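Long-range contacts in SusD homolog (Bacteroides thetaiotaomicron VPI-5482, PDB 3IHV), which probably binds glycans at the cell surface as a SusD-family outer-membrane protein, working with a TonB-dependent transporter in their uptake: residues 30-35 and 261-266; 237-242 and 253-258; 247-252 and 391-396; 368-373 and 462-467. All blocks are in the same frame, centred on the assembly; numbering follows the deposited sequence. Where two conformers were deposited one is given.

Interaction 1. Residues 30-35 and 261-266; sequences TNTLDA and IEISFY. With NA (sodium ion), chain F; EDO (1,2-ethanediol), chain M; EDO (1,2-ethanediol), chain N.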
# COMPACT_ATOMS: atom_id res chain seq x y z
N THR A 30 -12.80 -0.08 -9.20
CA THR A 30 -12.30 1.25 -8.83
C THR A 30 -10.80 1.17 -8.48
O THR A 30 -9.99 2.05 -8.87
CB THR A 30 -13.08 1.85 -7.65
OG1 THR A 30 -14.48 1.63 -7.84
CG2 THR A 30 -12.83 3.35 -7.55
N ASN A 31 -10.43 0.09 -7.80
CA ASN A 31 -9.06 -0.08 -7.35
C ASN A 31 -7.99 -0.08 -8.42
O ASN A 31 -6.85 0.23 -8.08
CB ASN A 31 -8.92 -1.38 -6.51
CG ASN A 31 -9.54 -1.24 -5.14
OD1 ASN A 31 -9.58 -0.14 -4.58
ND2 ASN A 31 -9.99 -2.35 -4.60
N THR A 32 -8.34 -0.44 -9.65
CA THR A 32 -7.37 -0.55 -10.74
C THR A 32 -7.09 0.77 -11.44
O THR A 32 -6.25 0.82 -12.32
CB THR A 32 -7.77 -1.63 -11.79
OG1 THR A 32 -9.03 -1.29 -12.38
CG2 THR A 32 -7.81 -3.03 -11.14
N LEU A 33 -7.84 1.81 -11.09
CA LEU A 33 -7.59 3.14 -11.65
C LEU A 33 -6.17 3.63 -11.35
O LEU A 33 -5.60 3.39 -10.29
CB LEU A 33 -8.58 4.15 -11.11
CG LEU A 33 -10.04 4.04 -11.62
CD1 LEU A 33 -10.91 4.83 -10.70
CD2 LEU A 33 -10.24 4.49 -13.07
N ASP A 34 -5.65 4.40 -12.30
CA ASP A 34 -4.35 5.01 -12.17
C ASP A 34 -4.32 5.87 -10.89
O ASP A 34 -3.35 5.85 -10.13
CB ASP A 34 -4.11 5.85 -13.44
CG ASP A 34 -2.63 6.12 -13.74
OD1 ASP A 34 -1.82 5.17 -13.79
OD2 ASP A 34 -2.29 7.29 -13.99
N ALA A 35 -5.41 6.59 -10.63
CA ALA A 35 -5.53 7.44 -9.45
C ALA A 35 -5.74 6.68 -8.14
O ALA A 35 -5.75 7.28 -7.06
CB ALA A 35 -6.68 8.47 -9.66
N ILE A 261 -5.17 -8.49 0.97
CA ILE A 261 -5.73 -7.50 0.07
C ILE A 261 -4.70 -7.27 -1.03
O ILE A 261 -3.64 -6.71 -0.79
CB ILE A 261 -6.09 -6.16 0.77
CG1 ILE A 261 -7.05 -6.43 1.93
CG2 ILE A 261 -6.69 -5.18 -0.29
CD1 ILE A 261 -7.37 -5.18 2.81
N GLU A 262 -5.00 -7.75 -2.23
CA GLU A 262 -4.10 -7.64 -3.33
C GLU A 262 -4.94 -7.21 -4.52
O GLU A 262 -6.01 -7.77 -4.76
CB GLU A 262 -3.38 -8.99 -3.55
CG GLU A 262 -2.35 -9.00 -4.69
CD GLU A 262 -1.68 -10.34 -4.88
OE1 GLU A 262 -2.07 -11.33 -4.20
OE2 GLU A 262 -0.72 -10.37 -5.67
N ILE A 263 -4.46 -6.19 -5.25
CA ILE A 263 -5.15 -5.66 -6.41
C ILE A 263 -4.64 -6.40 -7.63
O ILE A 263 -3.43 -6.42 -7.90
CB ILE A 263 -4.85 -4.16 -6.61
CG1 ILE A 263 -4.97 -3.40 -5.30
CG2 ILE A 263 -5.76 -3.56 -7.72
CD1 ILE A 263 -6.25 -3.69 -4.53
N SER A 264 -5.54 -7.01 -8.38
CA SER A 264 -5.17 -7.72 -9.59
C SER A 264 -5.26 -6.83 -10.81
O SER A 264 -6.30 -6.22 -11.09
CB SER A 264 -6.05 -8.96 -9.80
OG SER A 264 -5.82 -9.54 -11.07
N PHE A 265 -4.16 -6.78 -11.55
CA PHE A 265 -4.13 -6.10 -12.84
C PHE A 265 -3.91 -7.16 -13.91
O PHE A 265 -3.02 -7.99 -13.78
CB PHE A 265 -2.98 -5.11 -12.90
CG PHE A 265 -3.15 -3.96 -11.96
CD1 PHE A 265 -3.91 -2.87 -12.31
CD2 PHE A 265 -2.53 -3.96 -10.74
CE1 PHE A 265 -4.07 -1.81 -11.45
CE2 PHE A 265 -2.68 -2.91 -9.85
CZ PHE A 265 -3.46 -1.81 -10.20
N TYR A 266 -4.75 -7.16 -14.93
CA TYR A 266 -4.54 -8.05 -16.02
C TYR A 266 -5.34 -7.66 -17.23
O TYR A 266 -6.56 -7.49 -17.16
CB TYR A 266 -4.85 -9.55 -15.71
CG TYR A 266 -4.67 -10.37 -16.96
CD1 TYR A 266 -3.39 -10.66 -17.44
CD2 TYR A 266 -5.76 -10.76 -17.73
CE1 TYR A 266 -3.21 -11.34 -18.63
CE2 TYR A 266 -5.58 -11.44 -18.92
CZ TYR A 266 -4.31 -11.73 -19.36
OH TYR A 266 -4.13 -12.41 -20.56
NA NA F . -1.85 -9.63 -12.81
C1 EDO M . -8.74 -5.88 -8.63
O1 EDO M . -8.23 -6.96 -7.86
C2 EDO M . -9.74 -5.07 -7.84
O2 EDO M . -9.35 -4.73 -6.50
C1 EDO N . -9.53 -6.22 -2.69
O1 EDO N . -9.67 -7.63 -2.42
C2 EDO N . -8.38 -5.97 -3.68
O2 EDO N . -8.46 -6.73 -4.89
O HOH W 1 -3.56 -10.93 -11.76
O HOH W 2 0.63 -10.57 -11.86
O HOH W 3 -1.41 -11.26 -14.42
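At the exit of the two-stranded antiparallel sheet, where strand 259-263 runs on toward a sodium site, Phe-265 and Ile-263 pack against Thr-32 and Asn-31 of the turn ahead of helix 34-38. The phenyl group offers its edge: CE1 of Phe-265 lies 3.5 Å from Thr-32 O, close to the ring plane, and 3.7 Å from Thr-32 CB. Its CG stands anti to the carbonyl carbon (chi1 -66°), which carries the far end of the ring back to the turn. Thr-32 CG2 reaches Ser-264 O at 3.5 Å, while Thr-32 OG1 bonds to Arg-29 O. The contact thus joins the helical N-terminal part of this SusD-family fold to the two-stranded sheet of 259-263 and 392-396. Ile-263 CG2, in one of two deposited conformers, lies 4.0 Å from Asn-31 O. A 1,2-ethanediol, probably from the crystallisation liquor, bridges the two segments, taking Asn-31 ND2 on O2 (3.1 Å) and Ser-264 N on O1 (2.7 Å, 172°). With alanine in place of Phe-265, Thr-32 would probably face a gap where the ring edge had been. The backbone of the same residue binds sodium through Phe-265 O at 2.2 Å, together with Asn-389, Asn-391 and three waters.

Interaction 2. Residues 237-242 and 253-258; sequences GLLKDY and TWDPTE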
# COMPACT_ATOMS: atom_id res chain seq x y z
N GLY A 237 -1.12 -17.49 7.06
CA GLY A 237 0.28 -17.67 7.44
C GLY A 237 1.21 -16.93 6.52
O GLY A 237 0.78 -16.16 5.65
N LEU A 238 2.51 -17.18 6.73
CA LEU A 238 3.56 -16.63 5.90
C LEU A 238 4.00 -17.67 4.89
O LEU A 238 4.15 -18.88 5.22
CB LEU A 238 4.77 -16.23 6.76
CG LEU A 238 4.51 -15.20 7.86
CD1 LEU A 238 5.74 -14.97 8.78
CD2 LEU A 238 4.02 -13.89 7.20
N LEU A 239 4.19 -17.21 3.66
CA LEU A 239 4.75 -18.07 2.65
C LEU A 239 6.13 -18.47 3.15
O LEU A 239 6.86 -17.64 3.75
CB LEU A 239 4.85 -17.41 1.27
CG LEU A 239 3.54 -16.95 0.64
CD1 LEU A 239 3.76 -16.54 -0.82
CD2 LEU A 239 2.46 -18.06 0.75
N LYS A 240 6.48 -19.72 2.88
CA LYS A 240 7.79 -20.24 3.34
C LYS A 240 8.94 -19.38 2.81
O LYS A 240 9.82 -18.98 3.57
CB LYS A 240 7.97 -21.70 2.92
CG LYS A 240 9.33 -22.28 3.29
CD LYS A 240 9.46 -23.76 2.87
CE LYS A 240 10.89 -24.23 3.04
NZ LYS A 240 11.07 -25.71 2.85
N ASP A 241 8.89 -19.09 1.50
CA ASP A 241 9.93 -18.34 0.82
C ASP A 241 9.50 -16.91 0.50
O ASP A 241 8.55 -16.68 -0.23
CB ASP A 241 10.31 -19.04 -0.46
CG ASP A 241 10.87 -20.41 -0.22
OD1 ASP A 241 11.72 -20.56 0.69
OD2 ASP A 241 10.49 -21.33 -0.96
N TYR A 242 10.23 -15.94 1.03
CA TYR A 242 9.92 -14.52 0.78
C TYR A 242 9.84 -14.22 -0.70
O TYR A 242 8.97 -13.45 -1.11
CB TYR A 242 10.98 -13.64 1.41
CG TYR A 242 10.62 -12.19 1.49
CD1 TYR A 242 9.68 -11.73 2.43
CD2 TYR A 242 11.27 -11.26 0.71
CE1 TYR A 242 9.39 -10.39 2.53
CE2 TYR A 242 11.00 -9.94 0.83
CZ TYR A 242 10.05 -9.49 1.72
OH TYR A 242 9.80 -8.15 1.76
N THR A 253 -0.69 -14.90 -9.67
CA THR A 253 -0.93 -16.11 -8.88
C THR A 253 -1.51 -15.73 -7.54
O THR A 253 -0.83 -15.10 -6.70
CB THR A 253 0.32 -16.89 -8.67
OG1 THR A 253 0.82 -17.28 -9.94
CG2 THR A 253 0.06 -18.19 -7.86
N TRP A 254 -2.78 -16.08 -7.36
CA TRP A 254 -3.45 -15.85 -6.09
C TRP A 254 -3.18 -17.01 -5.14
O TRP A 254 -3.45 -18.14 -5.47
CB TRP A 254 -4.97 -15.75 -6.29
CG TRP A 254 -5.74 -15.74 -5.04
CD1 TRP A 254 -6.56 -16.76 -4.56
CD2 TRP A 254 -5.83 -14.68 -4.06
NE1 TRP A 254 -7.11 -16.39 -3.36
CE2 TRP A 254 -6.68 -15.15 -3.01
CE3 TRP A 254 -5.28 -13.41 -3.95
CZ2 TRP A 254 -6.99 -14.36 -1.91
CZ3 TRP A 254 -5.59 -12.64 -2.84
CH2 TRP A 254 -6.44 -13.12 -1.84
N ASP A 255 -2.70 -16.68 -3.95
CA ASP A 255 -2.51 -17.64 -2.88
C ASP A 255 -3.06 -16.93 -1.62
O ASP A 255 -2.48 -15.94 -1.18
CB ASP A 255 -1.03 -18.02 -2.68
CG ASP A 255 -0.82 -19.06 -1.58
OD1 ASP A 255 -1.69 -19.21 -0.70
OD2 ASP A 255 0.27 -19.72 -1.58
N PRO A 256 -4.17 -17.42 -1.07
CA PRO A 256 -4.76 -16.70 0.06
C PRO A 256 -4.01 -16.86 1.40
O PRO A 256 -4.39 -16.24 2.38
CB PRO A 256 -6.13 -17.38 0.20
CG PRO A 256 -5.87 -18.78 -0.15
CD PRO A 256 -4.86 -18.70 -1.32
N THR A 257 -2.96 -17.66 1.44
CA THR A 257 -2.22 -17.87 2.67
C THR A 257 -1.79 -16.58 3.36
O THR A 257 -2.16 -16.33 4.50
CB THR A 257 -0.99 -18.78 2.43
OG1 THR A 257 -1.42 -20.04 1.90
CG2 THR A 257 -0.22 -19.01 3.73
N GLU A 258 -0.99 -15.79 2.65
CA GLU A 258 -0.45 -14.52 3.14
C GLU A 258 -1.10 -13.29 2.53
O GLU A 258 -1.24 -12.26 3.17
CB GLU A 258 1.07 -14.49 2.91
CG GLU A 258 1.73 -13.26 3.51
CD GLU A 258 3.24 -13.31 3.60
OE1 GLU A 258 3.88 -14.35 3.26
OE2 GLU A 258 3.77 -12.26 4.04
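Glu-258 reaches across to the backbone of Leu-238 and Leu-239, and the tight part of this loop-to-loop contact is gathered round its carboxylate. CG lies anti to the backbone N (chi1 -174°) and the chain beyond it is extended, which carries OE1 to Leu-239 N at 2.9 Å. That bond is nearly straight (166°) and meets the oxygen on its anti side, out of the carboxylate plane. Leu-238 CD2 rests on the other oxygen, 3.6 Å from Glu-258 OE2. Near the root of the side chain, Gly-237 O comes within 3.2 Å of Glu-258 CB, and Gly-237 N bonds to Thr-257 O at 3.0 Å from above the carbonyl plane. Two arginines, Arg-429 and Arg-396, satisfy the buried acid and would be expected to favour its charged form.

The other side is looser and partly open to solvent. There Leu-239 CD2 only brushes Asp-255 OD2, at 3.6 Å, and Thr-257 CB. Asp-255 is occupied within its own loop: its OD1 accepts both Thr-257 N, closing an Asx turn, and Thr-257 OG1 (2.7 Å), the two donors coming from the same face of the carboxylate.

These two loops flank helix 242-250, whose Leu-245 touches both Leu-239 and Glu-258; Leu-238 packs on helix 397-412, and strand 259-263 begins directly after Glu-258.

Interaction 3. Residues 247-252 and 391-396; sequences KNTCNG and NWYFLR. With NA (sodium ion), chain F.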
# COMPACT_ATOMS: atom_id res chain seq x y z
N LYS A 247 7.33 -13.63 -6.95
CA LYS A 247 6.99 -14.52 -8.05
C LYS A 247 5.48 -14.51 -8.24
O LYS A 247 4.98 -14.32 -9.35
CB LYS A 247 7.45 -15.98 -7.81
CG LYS A 247 8.95 -16.15 -7.72
CD LYS A 247 9.37 -17.61 -7.52
CE LYS A 247 10.88 -17.79 -7.40
NZ LYS A 247 11.31 -19.28 -7.27
N ASN A 248 4.73 -14.68 -7.15
CA ASN A 248 3.28 -14.75 -7.25
C ASN A 248 2.63 -13.47 -7.76
O ASN A 248 1.84 -13.50 -8.72
CB ASN A 248 2.65 -15.07 -5.87
CG ASN A 248 2.89 -16.48 -5.41
OD1 ASN A 248 3.37 -17.34 -6.16
ND2 ASN A 248 2.47 -16.75 -4.18
N THR A 249 2.98 -12.35 -7.15
CA THR A 249 2.33 -11.09 -7.51
C THR A 249 2.67 -10.62 -8.95
O THR A 249 1.85 -9.96 -9.58
CB THR A 249 2.62 -10.01 -6.44
OG1 THR A 249 1.53 -9.05 -6.42
CG2 THR A 249 3.96 -9.31 -6.71
N CYS A 250 3.84 -11.01 -9.45
CA CYS A 250 4.25 -10.66 -10.82
C CYS A 250 3.68 -11.62 -11.84
O CYS A 250 3.78 -11.34 -13.03
CB CYS A 250 5.78 -10.68 -10.96
SG CYS A 250 6.59 -9.33 -10.07
N ASN A 251 3.11 -12.75 -11.41
CA ASN A 251 2.52 -13.70 -12.34
C ASN A 251 1.05 -13.99 -12.17
O ASN A 251 0.58 -15.04 -12.64
CB ASN A 251 3.32 -14.98 -12.29
CG ASN A 251 4.63 -14.82 -12.94
OD1 ASN A 251 4.71 -14.75 -14.18
ND2 ASN A 251 5.68 -14.70 -12.15
N GLY A 252 0.33 -13.10 -11.50
CA GLY A 252 -1.11 -13.24 -11.35
C GLY A 252 -1.51 -14.50 -10.62
O GLY A 252 -2.51 -15.11 -10.97
N ASN A 391 0.69 -7.31 -10.10
CA ASN A 391 -0.29 -7.00 -9.06
C ASN A 391 0.26 -6.16 -7.92
O ASN A 391 1.45 -5.87 -7.90
CB ASN A 391 -0.93 -8.29 -8.54
CG ASN A 391 -1.70 -9.00 -9.60
OD1 ASN A 391 -2.01 -8.44 -10.66
ND2 ASN A 391 -2.00 -10.30 -9.36
N TRP A 392 -0.63 -5.74 -7.03
CA TRP A 392 -0.27 -4.85 -5.91
C TRP A 392 -0.73 -5.34 -4.55
O TRP A 392 -1.94 -5.40 -4.27
CB TRP A 392 -0.79 -3.42 -6.12
CG TRP A 392 -0.25 -2.51 -5.07
CD1 TRP A 392 -0.94 -1.92 -4.05
CD2 TRP A 392 1.10 -2.09 -4.94
NE1 TRP A 392 -0.09 -1.19 -3.27
CE2 TRP A 392 1.17 -1.26 -3.78
CE3 TRP A 392 2.27 -2.39 -5.64
CZ2 TRP A 392 2.36 -0.69 -3.35
CZ3 TRP A 392 3.45 -1.81 -5.23
CH2 TRP A 392 3.49 -0.96 -4.08
N TYR A 393 0.21 -5.68 -3.69
CA TYR A 393 -0.13 -6.06 -2.33
C TYR A 393 -0.44 -4.82 -1.49
O TYR A 393 0.45 -4.00 -1.19
CB TYR A 393 0.99 -6.78 -1.59
CG TYR A 393 1.34 -8.18 -2.07
CD1 TYR A 393 0.42 -9.23 -1.96
CD2 TYR A 393 2.60 -8.45 -2.57
CE1 TYR A 393 0.74 -10.51 -2.35
CE2 TYR A 393 2.95 -9.74 -2.98
CZ TYR A 393 2.02 -10.76 -2.86
OH TYR A 393 2.36 -12.03 -3.25
N PHE A 394 -1.70 -4.66 -1.10
CA PHE A 394 -2.07 -3.61 -0.17
C PHE A 394 -1.91 -4.08 1.30
O PHE A 394 -1.56 -3.29 2.21
CB PHE A 394 -3.50 -3.13 -0.45
CG PHE A 394 -4.00 -2.05 0.49
CD1 PHE A 394 -3.51 -0.76 0.40
CD2 PHE A 394 -5.01 -2.31 1.39
CE1 PHE A 394 -3.97 0.25 1.25
CE2 PHE A 394 -5.50 -1.33 2.24
CZ PHE A 394 -4.98 -0.03 2.16
N LEU A 395 -2.22 -5.36 1.56
CA LEU A 395 -2.13 -5.92 2.91
C LEU A 395 -1.76 -7.40 2.87
O LEU A 395 -2.48 -8.23 2.25
CB LEU A 395 -3.47 -5.78 3.67
CG LEU A 395 -3.38 -6.12 5.18
CD1 LEU A 395 -2.43 -5.16 5.88
CD2 LEU A 395 -4.79 -6.12 5.81
N ARG A 396 -0.64 -7.74 3.50
CA ARG A 396 -0.14 -9.10 3.64
C ARG A 396 -0.23 -9.51 5.11
O ARG A 396 -0.13 -8.69 6.00
CB ARG A 396 1.34 -9.19 3.23
CG ARG A 396 1.57 -8.87 1.79
CD ARG A 396 2.91 -9.32 1.27
NE ARG A 396 4.03 -8.47 1.63
CZ ARG A 396 4.96 -8.75 2.57
NH1 ARG A 396 4.90 -9.84 3.34
NH2 ARG A 396 5.98 -7.92 2.71
NA NA F . -1.85 -9.63 -12.81
O HOH W 4 1.03 -14.49 -2.60
O HOH W 5 2.61 -6.55 -5.44
O HOH W 2 0.63 -10.57 -11.86
O HOH W 1 -3.56 -10.93 -11.76
O HOH W 3 -1.41 -11.26 -14.42
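Asn-391 N donates to Thr-249 O at 2.9 Å (165°), the one direct hydrogen bond between the end of helix 242-250 and the residue leading into strand 392-396. Packing centres on Thr-249. Its OG1 sits over one face of the Tyr-393 ring, toward the rim, and its CB is 3.5 Å from CE2 of that ring; Arg-396 CD covers the opposite face. The threonine's OG1, anti to the backbone N (chi1 -152°), also lies 3.3 Å from Asn-391 CB and is bonded to Glu-262. Waters fill out the polar links. One bridges Asn-248 ND2 and Tyr-393 OH, which also bonds to Leu-245 O; another joins Thr-249 OG1, Asn-391 O and Tyr-393 N. A leucine at Tyr-393 would probably leave Leu-245 O and this first water without their hydroxyl partner and strip the flat support from Thr-249. Metal binding adds a further link: Asn-391 OD1 holds sodium at 2.5 Å, and one of the metal's waters donates to Thr-249 O (2.7 Å). The helix end packs beside the two-stranded sheet: strand 392-396, which leads into helix 397-412, pairs antiparallel with strand 259-263, the pairing interrupted by a classic beta bulge in which Phe-394 and Leu-395 both face Ile-261.

Interaction 4. Residues 368-373 and 462-467; sequences PAKWDI and ELSFEG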
# COMPACT_ATOMS: atom_id res chain seq x y z
N PRO A 368 13.60 -0.56 -6.07
CA PRO A 368 13.09 -1.80 -5.49
C PRO A 368 13.37 -2.95 -6.47
O PRO A 368 13.52 -2.72 -7.68
CB PRO A 368 11.57 -1.54 -5.39
CG PRO A 368 11.39 -0.04 -5.55
CD PRO A 368 12.54 0.43 -6.33
N ALA A 369 13.45 -4.18 -5.96
CA ALA A 369 13.61 -5.38 -6.79
C ALA A 369 12.39 -6.29 -6.69
O ALA A 369 12.31 -7.31 -7.35
CB ALA A 369 14.85 -6.15 -6.39
N LYS A 370 11.42 -5.93 -5.85
CA LYS A 370 10.21 -6.74 -5.64
C LYS A 370 9.39 -6.94 -6.91
O LYS A 370 8.72 -7.96 -7.05
CB LYS A 370 9.35 -6.10 -4.57
CG LYS A 370 10.00 -6.17 -3.21
CD LYS A 370 9.17 -5.54 -2.11
CE LYS A 370 9.74 -5.92 -0.73
NZ LYS A 370 9.05 -5.34 0.49
N TRP A 371 9.41 -5.94 -7.78
CA TRP A 371 8.63 -5.98 -9.02
C TRP A 371 9.53 -5.99 -10.26
O TRP A 371 9.23 -5.36 -11.28
CB TRP A 371 7.53 -4.89 -9.02
CG TRP A 371 6.73 -4.96 -7.75
CD1 TRP A 371 5.71 -5.83 -7.49
CD2 TRP A 371 6.96 -4.23 -6.53
NE1 TRP A 371 5.28 -5.68 -6.18
CE2 TRP A 371 6.00 -4.67 -5.59
CE3 TRP A 371 7.81 -3.17 -6.18
CZ2 TRP A 371 5.93 -4.16 -4.29
CZ3 TRP A 371 7.74 -2.66 -4.88
CH2 TRP A 371 6.78 -3.15 -3.96
N ASP A 372 10.60 -6.79 -10.17
CA ASP A 372 11.49 -7.02 -11.28
C ASP A 372 10.82 -7.95 -12.33
O ASP A 372 10.83 -9.19 -12.22
CB ASP A 372 12.78 -7.63 -10.75
CG ASP A 372 13.79 -7.83 -11.83
OD1 ASP A 372 13.40 -7.92 -13.04
OD2 ASP A 372 14.96 -7.95 -11.47
N ILE A 373 10.23 -7.32 -13.33
CA ILE A 373 9.53 -8.04 -14.40
C ILE A 373 10.46 -9.03 -15.16
O ILE A 373 10.07 -10.17 -15.40
CB ILE A 373 8.83 -7.05 -15.36
CG1 ILE A 373 7.68 -6.35 -14.64
CG2 ILE A 373 8.34 -7.77 -16.61
CD1 ILE A 373 6.97 -5.26 -15.47
N GLU A 462 10.45 -5.62 6.32
CA GLU A 462 9.46 -6.54 5.81
C GLU A 462 8.68 -6.00 4.62
O GLU A 462 8.40 -6.74 3.65
CB GLU A 462 8.47 -6.92 6.92
CG GLU A 462 7.40 -7.91 6.46
CD GLU A 462 7.94 -9.24 5.93
OE1 GLU A 462 9.11 -9.64 6.26
OE2 GLU A 462 7.21 -9.88 5.12
N LEU A 463 8.32 -4.73 4.69
CA LEU A 463 7.35 -4.13 3.78
C LEU A 463 7.88 -3.01 2.87
O LEU A 463 7.10 -2.30 2.26
CB LEU A 463 6.22 -3.55 4.64
CG LEU A 463 5.53 -4.51 5.60
CD1 LEU A 463 4.69 -3.71 6.63
CD2 LEU A 463 4.66 -5.47 4.85
N SER A 464 9.20 -2.87 2.77
CA SER A 464 9.80 -1.78 2.02
C SER A 464 9.18 -1.64 0.65
O SER A 464 8.93 -2.63 0.00
CB SER A 464 11.32 -1.98 1.86
OG SER A 464 11.66 -3.17 1.17
N PHE A 465 8.87 -0.37 0.27
CA PHE A 465 8.39 -0.03 -1.07
C PHE A 465 6.94 -0.45 -1.36
O PHE A 465 6.41 -0.11 -2.42
CB PHE A 465 9.35 -0.53 -2.16
CG PHE A 465 10.78 -0.37 -1.79
CD1 PHE A 465 11.28 0.88 -1.42
CD2 PHE A 465 11.64 -1.47 -1.74
CE1 PHE A 465 12.60 1.02 -1.02
CE2 PHE A 465 12.95 -1.32 -1.33
CZ PHE A 465 13.43 -0.08 -0.96
N GLU A 466 6.29 -1.15 -0.43
CA GLU A 466 4.90 -1.62 -0.62
C GLU A 466 3.83 -0.57 -0.21
O GLU A 466 2.64 -0.88 -0.12
CB GLU A 466 4.68 -2.92 0.14
CG GLU A 466 5.51 -4.07 -0.37
CD GLU A 466 5.37 -5.32 0.48
OE1 GLU A 466 4.23 -5.81 0.71
OE2 GLU A 466 6.43 -5.83 0.92
N GLY A 467 4.26 0.66 0.06
CA GLY A 467 3.36 1.79 0.23
C GLY A 467 2.94 2.17 1.62
O GLY A 467 2.00 2.95 1.78
O HOH W 6 11.28 -5.52 2.31
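Lys-370 sends a fully extended side chain into the turn that follows helix 448-463. Its CG is anti to the carbonyl carbon (chi1 -68°) and every torsion beyond is extended, which lets NZ span the distance to the turn. Glu-466 OE2 forms a salt bridge with NZ at 2.7 Å, using its anti lone pair, the two side chains meeting at about a right angle. Ser-464 O accepts from NZ at 2.8 Å, in the carbonyl plane and on a lone pair. A water 2.9 Å from Lys-370 NZ accepts a further hydrogen bond from it and is also bonded to Ser-464 OG. The acid is shared with Arg-396, and two cations on one oxygen would be expected to keep the carboxylate ionised.

The apolar half lies beside this. Phe-465 occupies the third position of a type II turn from Leu-463 to Glu-466, with positive phi (74°), and its ring receives Pro-368 CG over one face, a CH-pi contact with CG 4.2 Å from the centroid. Trp-371 CG stands beside its backbone N (chi1 -51°), which brings the benzo edge of the indole to Phe-465: CZ3 lies 3.8 Å from Phe-465 CB, in the ring plane, and the same edge reaches Glu-466 CG. Lys-370 CB lies 3.5 Å above the centre of the indole and covers that face.

The type I turn 369-372 links strand 367-368 to helix 373-376; Trp-371 packs on Trp-392 of strand 392-396 and on Trp-246 of helix 242-250, while Phe-465 touches Ile-325 of strand 325-330.

Interactions 1 and 3 share the sodium ion and three of its waters, and their centres lie 11 Å apart. They are joined by the pairing of strands 259-263 and 392-396, where Ile-263 N is 2.8 Å from Trp-392 O, and by Glu-262 OE2, 2.7 Å from Thr-249 OG1. Arg-396 of interaction 3 carries the network onward: its NH1 makes salt bridges with Glu-258 OE2 of interaction 2 (2.8 Å) and Glu-462 OE2 of 462-467 (2.9 Å), and its NH2 with Glu-466 OE2 of interaction 4 (2.8 Å). Tyr-242 ties interactions 2 and 4 together, its OH 2.7 Å from Glu-462 O. Interactions 1 and 4 do not touch, their nearest atoms being about 8 Å apart.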